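Local coordinates for LPG0439 HIT-related domain-containing protein (PDB 5L0L) that is of unknown function but carries a HIT-related domain, which suggests a relationship to the nucleotide-binding HIT superfamily, at residues Ile29-Lys34 against Leu79-Ser84; Tyr37-Asn42 against Tyr49-Arg54. All coordinates share one frame; numbering follows the deposited sequence.

Interaction 1: residues Ile29-Lys34 against Leu79-Ser84; sequences ITVRNK and LNDVAS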
ATOM      1  N   ILE A  29      18.095  -1.594  -3.312  1.00 23.13           N
ATOM      2  CA  ILE A  29      18.032  -1.780  -1.864  1.00 23.98           C
ATOM      3  C   ILE A  29      17.934  -3.281  -1.584  1.00 24.71           C
ATOM      4  O   ILE A  29      17.064  -3.954  -2.143  1.00 23.89           O
ATOM      5  CB  ILE A  29      16.865  -0.995  -1.251  1.00 23.97           C
ATOM      6  CG1 ILE A  29      16.969   0.468  -1.759  1.00 24.28           C
ATOM      7  CG2 ILE A  29      16.852  -1.168   0.275  1.00 24.58           C
ATOM      8  CD1 ILE A  29      16.066   1.538  -1.187  1.00 24.63           C
ATOM      9  N   THR A  30      18.850  -3.782  -0.739  1.00 25.73           N
ATOM     10  CA  THR A  30      18.911  -5.205  -0.385  1.00 26.95           C
ATOM     11  C   THR A  30      18.459  -5.370   1.056  1.00 26.95           C
ATOM     12  O   THR A  30      18.905  -4.629   1.937  1.00 26.75           O
ATOM     13  CB  THR A  30      20.315  -5.783  -0.563  1.00 28.91           C
ATOM     14  OG1 THR A  30      20.674  -5.698  -1.942  1.00 30.17           O
ATOM     15  CG2 THR A  30      20.351  -7.271  -0.137  1.00 29.55           C
ATOM     16  N   VAL A  31      17.545  -6.315   1.269  1.00 26.87           N
ATOM     17  CA  VAL A  31      16.926  -6.557   2.556  1.00 27.73           C
ATOM     18  C   VAL A  31      17.481  -7.878   3.137  1.00 29.81           C
ATOM     19  O   VAL A  31      17.423  -8.913   2.463  1.00 29.11           O
ATOM     20  CB  VAL A  31      15.399  -6.693   2.439  1.00 27.03           C
ATOM     21  CG1 VAL A  31      14.771  -6.984   3.798  1.00 27.44           C
ATOM     22  CG2 VAL A  31      14.806  -5.408   1.873  1.00 26.25           C
ATOM     23  N   ARG A  32      18.057  -7.787   4.345  1.00 32.62           N
ATOM     24  CA  ARG A  32      18.538  -8.953   5.131  1.00 35.32           C
ATOM     25  C   ARG A  32      19.542  -9.746   4.329  1.00 36.82           C
ATOM     26  O   ARG A  32      19.503 -10.975   4.313  1.00 37.19           O
ATOM     27  CB  ARG A  32      17.358  -9.843   5.574  1.00 36.77           C
ATOM     28  CG  ARG A  32      16.434  -9.169   6.582  1.00 38.30           C
ATOM     29  CD  ARG A  32      15.060  -9.835   6.745  1.00 40.08           C
ATOM     30  NE  ARG A  32      14.290  -9.018   7.691  1.00 41.98           N
ATOM     31  CZ  ARG A  32      13.305  -8.151   7.400  1.00 43.65           C
ATOM     32  NH1 ARG A  32      12.802  -8.011   6.164  1.00 42.52           N
ATOM     33  NH2 ARG A  32      12.756  -7.447   8.400  1.00 45.03           N
ATOM     34  N   ASN A  33      20.407  -9.008   3.637  1.00 37.60           N
ATOM     35  CA  ASN A  33      21.461  -9.526   2.771  1.00 39.92           C
ATOM     36  C   ASN A  33      21.064 -10.570   1.712  1.00 38.63           C
ATOM     37  O   ASN A  33      21.885 -11.387   1.292  1.00 40.54           O
ATOM     38  CB  ASN A  33      22.630 -10.040   3.649  1.00 43.86           C
ATOM     39  CG  ASN A  33      23.981  -9.702   3.059  1.00 47.46           C
ATOM     40  OD1 ASN A  33      24.197  -8.589   2.544  1.00 50.09           O
ATOM     41  ND2 ASN A  33      24.918 -10.651   3.133  1.00 51.68           N
ATOM     42  N   LYS A  34      19.830 -10.513   1.245  1.00 35.79           N
ATOM     43  CA  LYS A  34      19.276 -11.567   0.426  1.00 35.39           C
ATOM     44  C   LYS A  34      18.273 -11.101  -0.638  1.00 32.80           C
ATOM     45  O   LYS A  34      18.338 -11.549  -1.781  1.00 33.11           O
ATOM     46  CB  LYS A  34      18.611 -12.594   1.340  1.00 37.55           C
ATOM     47  CG  LYS A  34      18.236 -13.880   0.630  1.00 40.19           C
ATOM     48  CD  LYS A  34      17.674 -14.944   1.570  1.00 42.24           C
ATOM     49  CE  LYS A  34      16.871 -15.970   0.776  1.00 43.93           C
ATOM     50  NZ  LYS A  34      16.281 -17.024   1.645  1.00 46.13           N
ATOM     51  N   LEU A  79       9.608  -6.023   0.457  1.00 18.40           N
ATOM     52  CA  LEU A  79       8.986  -4.936  -0.344  1.00 17.79           C
ATOM     53  C   LEU A  79       8.445  -3.871   0.589  1.00 17.59           C
ATOM     54  O   LEU A  79       8.676  -2.676   0.408  1.00 17.23           O
ATOM     55  CB  LEU A  79       7.867  -5.478  -1.234  1.00 17.44           C
ATOM     56  CG  LEU A  79       7.328  -4.475  -2.260  1.00 16.99           C
ATOM     57  CD1 LEU A  79       8.301  -4.326  -3.405  1.00 17.11           C
ATOM     58  CD2 LEU A  79       5.983  -4.860  -2.817  1.00 16.68           C
ATOM     59  N   ASN A  80       7.698  -4.310   1.586  1.00 17.68           N
ATOM     60  CA  ASN A  80       7.079  -3.396   2.534  1.00 17.92           C
ATOM     61  C   ASN A  80       8.081  -2.657   3.412  1.00 18.22           C
ATOM     62  O   ASN A  80       7.828  -1.532   3.804  1.00 17.84           O
ATOM     63  CB  ASN A  80       6.039  -4.145   3.375  1.00 18.33           C
ATOM     64  CG  ASN A  80       4.801  -4.504   2.568  1.00 18.48           C
ATOM     65  OD1 ASN A  80       4.760  -4.340   1.351  1.00 18.87           O
ATOM     66  ND2 ASN A  80       3.762  -4.935   3.239  1.00 19.12           N
ATOM     67  N   ASP A  81       9.210  -3.295   3.733  1.00 18.85           N
ATOM     68  CA  ASP A  81      10.291  -2.592   4.452  1.00 19.72           C
ATOM     69  C   ASP A  81      10.898  -1.482   3.578  1.00 18.74           C
ATOM     70  O   ASP A  81      11.158  -0.372   4.059  1.00 18.80           O
ATOM     71  CB  ASP A  81      11.408  -3.566   4.864  1.00 21.25           C
ATOM     72  CG  ASP A  81      11.043  -4.445   6.051  1.00 23.23           C
ATOM     73  OD1 ASP A  81      10.031  -4.213   6.763  1.00 24.25           O
ATOM     74  OD2 ASP A  81      11.831  -5.414   6.306  1.00 25.10           O
ATOM     75  N   VAL A  82      11.179  -1.800   2.317  1.00 17.94           N
ATOM     76  CA  VAL A  82      11.713  -0.798   1.387  1.00 17.50           C
ATOM     77  C   VAL A  82      10.698   0.354   1.221  1.00 16.83           C
ATOM     78  O   VAL A  82      11.078   1.554   1.201  1.00 16.64           O
ATOM     79  CB  VAL A  82      12.081  -1.415   0.034  1.00 17.40           C
ATOM     80  CG1 VAL A  82      12.526  -0.329  -0.947  1.00 17.23           C
ATOM     81  CG2 VAL A  82      13.205  -2.432   0.203  1.00 18.01           C
ATOM     82  N   ALA A  83       9.402   0.009   1.139  1.00 16.41           N
ATOM     83  CA  ALA A  83       8.355   1.031   1.163  1.00 15.96           C
ATOM     84  C   ALA A  83       8.425   1.914   2.419  1.00 16.11           C
ATOM     85  O   ALA A  83       8.382   3.141   2.319  1.00 15.83           O
ATOM     86  CB  ALA A  83       6.966   0.415   0.957  1.00 15.80           C
ATOM     87  N   SER A  84       8.574   1.309   3.596  1.00 16.40           N
ATOM     88  CA  SER A  84       8.681   2.079   4.845  1.00 16.65           C
ATOM     89  C   SER A  84       9.833   3.080   4.792  1.00 16.61           C
ATOM     90  O   SER A  84       9.668   4.242   5.196  1.00 16.65           O
ATOM     91  CB  SER A  84       8.861   1.139   6.035  1.00 17.18           C
ATOM     92  OG  SER A  84       7.724   0.293   6.160  1.00 17.49           O
TER
HETATM   93  O   HOH W   1      10.201  -5.883   8.724  1.00 43.23           O
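Val-82 meets Val-31 and Ile-29 through one branch: with chi1 at 175° its CG1 stands anti to the backbone N, which turns CG2 toward the strand. Val-82 CG2 lies 3.8 Å from Val-31 CG2 and 3.9 Å from Ile-29 CG2, so a single methyl bridges two residues that point to the same side of strand 25-31. The other branch is used as well, Val-82 CG1 resting 4.0 Å from Ile-29 CD1 at the end of the isoleucine chain.

Beyond this apolar patch the contact turns polar. Arg-32, just past the strand end, runs out extended from CG to NE and brings its guanidinium to Asp-81, one residue before Val-82 on the helix. Both terminal nitrogens converge on one carboxylate oxygen: Arg-32 NH1 binds Asp-81 OD2 at 2.8 Å, while the bond from Arg-32 NH2 to the same OD2 is weak at 3.1 Å. The guanidinium and carboxylate planes are 46° apart, unlike a coplanar two-oxygen fork. The second oxygen is joined through water 1, which lies at the guanidinium edge, accepts from Arg-32 NH2 and donates to Asp-81 OD1 at 2.6 Å. Asp-81 OD1 also comes close to its counterpart in the second subunit, a nearness of like charges that Arg-32 and the long, weak ion pair with Arg-77 of that subunit probably offset.

The axes of Leu-79 to Ser-84 and of Ile-29 to Val-31 approach to 9.1 Å, with 128° between their directions. Helix 73-92 thus lies across one face of the antiparallel sheet, where Val-82 also touches Val-39 of strand 35-41 and Ile-53 of strand 51-58, while Asn-80 and Ser-84 meet Asn-80 of the second subunit.

Interaction 2: residues Tyr37-Asn42 against Tyr49-Arg54; sequences YSVILN and YRIIIR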
ATOM      1  N   TYR A  37      15.737  -5.218  -4.273  1.00 20.88           N
ATOM      2  CA  TYR A  37      14.615  -4.383  -4.760  1.00 19.85           C
ATOM      3  C   TYR A  37      15.134  -3.152  -5.499  1.00 19.42           C
ATOM      4  O   TYR A  37      16.177  -2.611  -5.120  1.00 20.14           O
ATOM      5  CB  TYR A  37      13.744  -3.928  -3.577  1.00 19.40           C
ATOM      6  CG  TYR A  37      13.162  -5.080  -2.792  1.00 19.51           C
ATOM      7  CD1 TYR A  37      13.894  -5.685  -1.782  1.00 19.77           C
ATOM      8  CD2 TYR A  37      11.903  -5.589  -3.093  1.00 19.45           C
ATOM      9  CE1 TYR A  37      13.390  -6.757  -1.059  1.00 20.19           C
ATOM     10  CE2 TYR A  37      11.389  -6.674  -2.381  1.00 19.71           C
ATOM     11  CZ  TYR A  37      12.151  -7.267  -1.384  1.00 20.11           C
ATOM     12  OH  TYR A  37      11.649  -8.341  -0.692  1.00 20.58           O
ATOM     13  N   SER A  38      14.453  -2.736  -6.566  1.00 18.78           N
ATOM     14  CA  SER A  38      14.741  -1.492  -7.265  1.00 18.29           C
ATOM     15  C   SER A  38      13.724  -0.420  -6.905  1.00 17.30           C
ATOM     16  O   SER A  38      12.565  -0.729  -6.643  1.00 16.93           O
ATOM     17  CB  SER A  38      14.743  -1.670  -8.783  1.00 18.81           C
ATOM     18  OG  SER A  38      13.486  -2.019  -9.267  1.00 19.49           O
ATOM     19  N   VAL A  39      14.188   0.810  -6.820  1.00 16.65           N
ATOM     20  CA  VAL A  39      13.366   1.980  -6.641  1.00 15.98           C
ATOM     21  C   VAL A  39      13.621   2.887  -7.838  1.00 15.66           C
ATOM     22  O   VAL A  39      14.755   3.339  -8.046  1.00 15.85           O
ATOM     23  CB  VAL A  39      13.700   2.708  -5.330  1.00 16.10           C
ATOM     24  CG1 VAL A  39      12.871   3.970  -5.212  1.00 15.89           C
ATOM     25  CG2 VAL A  39      13.524   1.752  -4.122  1.00 16.44           C
ATOM     26  N   ILE A  40      12.585   3.160  -8.642  1.00 15.14           N
ATOM     27  CA  ILE A  40      12.724   4.009  -9.827  1.00 15.00           C
ATOM     28  C   ILE A  40      11.591   5.031  -9.868  1.00 14.60           C
ATOM     29  O   ILE A  40      10.503   4.783  -9.332  1.00 14.21           O
ATOM     30  CB  ILE A  40      12.763   3.181 -11.162  1.00 15.28           C
ATOM     31  CG1 ILE A  40      11.376   2.666 -11.548  1.00 15.18           C
ATOM     32  CG2 ILE A  40      13.740   2.002 -11.053  1.00 15.65           C
ATOM     33  CD1 ILE A  40      11.339   1.962 -12.888  1.00 15.71           C
ATOM     34  N   LEU A  41      11.821   6.181 -10.495  1.00 14.58           N
ATOM     35  CA  LEU A  41      10.694   7.059 -10.818  1.00 14.48           C
ATOM     36  C   LEU A  41       9.884   6.392 -11.939  1.00 14.73           C
ATOM     37  O   LEU A  41      10.449   5.750 -12.842  1.00 14.93           O
ATOM     38  CB  LEU A  41      11.131   8.466 -11.228  1.00 14.52           C
ATOM     39  CG  LEU A  41      11.602   9.357 -10.099  1.00 14.47           C
ATOM     40  CD1 LEU A  41      12.324  10.558 -10.699  1.00 14.74           C
ATOM     41  CD2 LEU A  41      10.437   9.832  -9.224  1.00 14.26           C
ATOM     42  N   ASN A  42       8.570   6.515 -11.854  1.00 14.90           N
ATOM     43  CA  ASN A  42       7.695   5.930 -12.861  1.00 15.47           C
ATOM     44  C   ASN A  42       7.971   6.578 -14.225  1.00 16.15           C
ATOM     45  O   ASN A  42       7.801   7.792 -14.355  1.00 15.93           O
ATOM     46  CB  ASN A  42       6.236   6.100 -12.454  1.00 15.34           C
ATOM     47  CG  ASN A  42       5.301   5.308 -13.340  1.00 15.82           C
ATOM     48  OD1 ASN A  42       5.342   5.445 -14.573  1.00 16.44           O
ATOM     49  ND2 ASN A  42       4.451   4.494 -12.742  1.00 15.84           N
ATOM     50  N   TYR A  49       5.260  12.776  -8.179  1.00 12.39           N
ATOM     51  CA  TYR A  49       6.599  12.187  -8.189  1.00 12.35           C
ATOM     52  C   TYR A  49       6.530  10.667  -7.966  1.00 12.28           C
ATOM     53  O   TYR A  49       7.264  10.128  -7.151  1.00 12.35           O
ATOM     54  CB  TYR A  49       7.510  12.865  -7.132  1.00 12.57           C
ATOM     55  CG  TYR A  49       7.539  14.384  -7.086  1.00 12.78           C
ATOM     56  CD1 TYR A  49       7.337  15.172  -8.230  1.00 12.74           C
ATOM     57  CD2 TYR A  49       7.778  15.038  -5.899  1.00 13.15           C
ATOM     58  CE1 TYR A  49       7.374  16.554  -8.158  1.00 12.99           C
ATOM     59  CE2 TYR A  49       7.873  16.420  -5.823  1.00 13.46           C
ATOM     60  CZ  TYR A  49       7.661  17.180  -6.942  1.00 13.36           C
ATOM     61  OH  TYR A  49       7.692  18.531  -6.864  1.00 13.71           O
ATOM     62  N   ARG A  50       5.614   9.985  -8.674  1.00 12.24           N
ATOM     63  CA  ARG A  50       5.421   8.546  -8.487  1.00 12.28           C
ATOM     64  C   ARG A  50       6.727   7.770  -8.602  1.00 12.28           C
ATOM     65  O   ARG A  50       7.502   7.999  -9.566  1.00 12.31           O
ATOM     66  CB  ARG A  50       4.473   7.988  -9.539  1.00 12.39           C
ATOM     67  CG  ARG A  50       3.014   8.129  -9.259  1.00 12.54           C
ATOM     68  CD  ARG A  50       2.208   7.661 -10.477  1.00 12.79           C
ATOM     69  NE  ARG A  50       2.190   6.213 -10.592  1.00 13.00           N
ATOM     70  CZ  ARG A  50       1.323   5.520 -11.353  1.00 13.42           C
ATOM     71  NH1 ARG A  50       0.462   6.138 -12.160  1.00 13.66           N
ATOM     72  NH2 ARG A  50       1.348   4.191 -11.316  1.00 13.68           N
ATOM     73  N   ILE A  51       6.939   6.837  -7.673  1.00 12.36           N
ATOM     74  CA  ILE A  51       7.977   5.818  -7.801  1.00 12.52           C
ATOM     75  C   ILE A  51       7.357   4.427  -7.894  1.00 12.81           C
ATOM     76  O   ILE A  51       6.198   4.217  -7.526  1.00 12.83           O
ATOM     77  CB  ILE A  51       8.991   5.845  -6.644  1.00 12.57           C
ATOM     78  CG1 ILE A  51       8.297   5.583  -5.313  1.00 12.66           C
ATOM     79  CG2 ILE A  51       9.789   7.148  -6.680  1.00 12.58           C
ATOM     80  CD1 ILE A  51       9.238   5.343  -4.155  1.00 12.91           C
ATOM     81  N   ILE A  52       8.134   3.500  -8.431  1.00 13.22           N
ATOM     82  CA  ILE A  52       7.810   2.062  -8.398  1.00 13.69           C
ATOM     83  C   ILE A  52       8.908   1.390  -7.577  1.00 14.02           C
ATOM     84  O   ILE A  52      10.101   1.623  -7.803  1.00 14.05           O
ATOM     85  CB  ILE A  52       7.793   1.459  -9.797  1.00 14.01           C
ATOM     86  CG1 ILE A  52       6.801   2.206 -10.703  1.00 14.06           C
ATOM     87  CG2 ILE A  52       7.452  -0.043  -9.746  1.00 14.39           C
ATOM     88  CD1 ILE A  52       6.981   1.905 -12.184  1.00 14.49           C
ATOM     89  N   ILE A  53       8.499   0.581  -6.613  1.00 14.46           N
ATOM     90  CA  ILE A  53       9.394  -0.221  -5.818  1.00 14.98           C
ATOM     91  C   ILE A  53       9.112  -1.639  -6.262  1.00 15.76           C
ATOM     92  O   ILE A  53       7.948  -2.087  -6.189  1.00 15.67           O
ATOM     93  CB  ILE A  53       9.097  -0.078  -4.318  1.00 15.03           C
ATOM     94  CG1 ILE A  53       9.214   1.393  -3.912  1.00 14.86           C
ATOM     95  CG2 ILE A  53      10.032  -0.998  -3.506  1.00 15.38           C
ATOM     96  CD1 ILE A  53       8.927   1.658  -2.446  1.00 15.08           C
ATOM     97  N   ARG A  54      10.155  -2.314  -6.762  1.00 16.64           N
ATOM     98  CA  ARG A  54      10.005  -3.597  -7.414  1.00 17.62           C
ATOM     99  C   ARG A  54      10.994  -4.634  -6.887  1.00 18.17           C
ATOM    100  O   ARG A  54      12.174  -4.345  -6.680  1.00 17.95           O
ATOM    101  CB  ARG A  54      10.132  -3.427  -8.935  1.00 18.41           C
ATOM    102  CG  ARG A  54      10.195  -4.722  -9.742  1.00 19.59           C
ATOM    103  CD  ARG A  54      11.617  -5.154  -9.933  1.00 20.61           C
ATOM    104  NE  ARG A  54      11.763  -6.316 -10.830  1.00 22.01           N
ATOM    105  CZ  ARG A  54      11.994  -6.258 -12.150  1.00 23.02           C
ATOM    106  NH1 ARG A  54      12.106  -5.102 -12.810  1.00 23.33           N
ATOM    107  NH2 ARG A  54      12.123  -7.389 -12.814  1.00 24.21           N
TER
HETATM  108  O   HOH W   2      11.413  -0.330  -9.595  1.00 17.24           O
HETATM  109  O   HOH W   3       4.247   4.446  -9.658  1.00 11.36           O
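Ile-40 and Ile-52 stand side by side and point the same way across the antiparallel beta hairpin of strands 35-41 and 51-58, with Ile-40 CG1 4.2 Å from Ile-52 CB. They share their face of the sheet with Ser-38 and Arg-54. Ser-38 OG touches the aliphatic part of Arg-54, whose chain bends at chi2 (-91°) and leads its guanidinium away to the backbone oxygen of Ser-16. Water 2 links Ser-38 OG with Ile-52 O.

On the other face, toward helix 73-92, Val-39 and Ile-53 are a non-hydrogen-bonded pair, but the nearer apolar contact of Val-39 is diagonal: its CG1 lies 4.0 Å from Ile-51 CD1, the two side chains meeting at a slant. At the end of the ladder the side chains of Leu-41 and Ile-51 diverge, although Leu-41 CD2 reaches back to within 3.8 Å of Ile-51 CG2.

Paired backbone bonds join Ser-38 to Arg-54 and Ile-40 to Ile-52; a last one, from Asn-42 N to Arg-50 O, is nearly straight at the hydrogen (177°) although the donor sits above the carbonyl plane. Here Asn-42 and Arg-50 run alongside each other, their amide and guanidinium planes 60° apart. Asn-42 ND2 lies over one guanidinium face near its rim, 3.4 Å from Arg-50 NH2; both are donors, so this is contact without a bond. Arg-50 NH1 forms a salt bridge with Asp-45, and Asn-42 OD1 accepts from Thr-44 N, fixing both groups from the hairpin loop. Water 3 ties the two side chains together, accepting from Asn-42 ND2 at 3.1 Å and Arg-50 NE at 2.9 Å while donating to Ile-51 O at 2.9 Å.

How the interactions relate
The two contacts have centres 13 Å apart and share one six-stranded antiparallel sheet, and all four segments belong to the HIT-related region. Along the chain, Ile-29-Lys-34 comes first, both segments of interaction 2 follow, and Leu-79-Ser-84 comes last; the hairpin is therefore made between the strand and the helix that interaction 1 joins. Strand 25-31 neighbours strand 35-41, and Ile-29 O lies 2.8 Å from Tyr-37 N in a probable hydrogen bond. Val-31 CG2 also packs 3.5 Å from Tyr-37 CE1. Interaction 2 lies near the centre of the chain and builds the middle of the sheet, whereas interaction 1 fastens a helix onto it beside the second subunit.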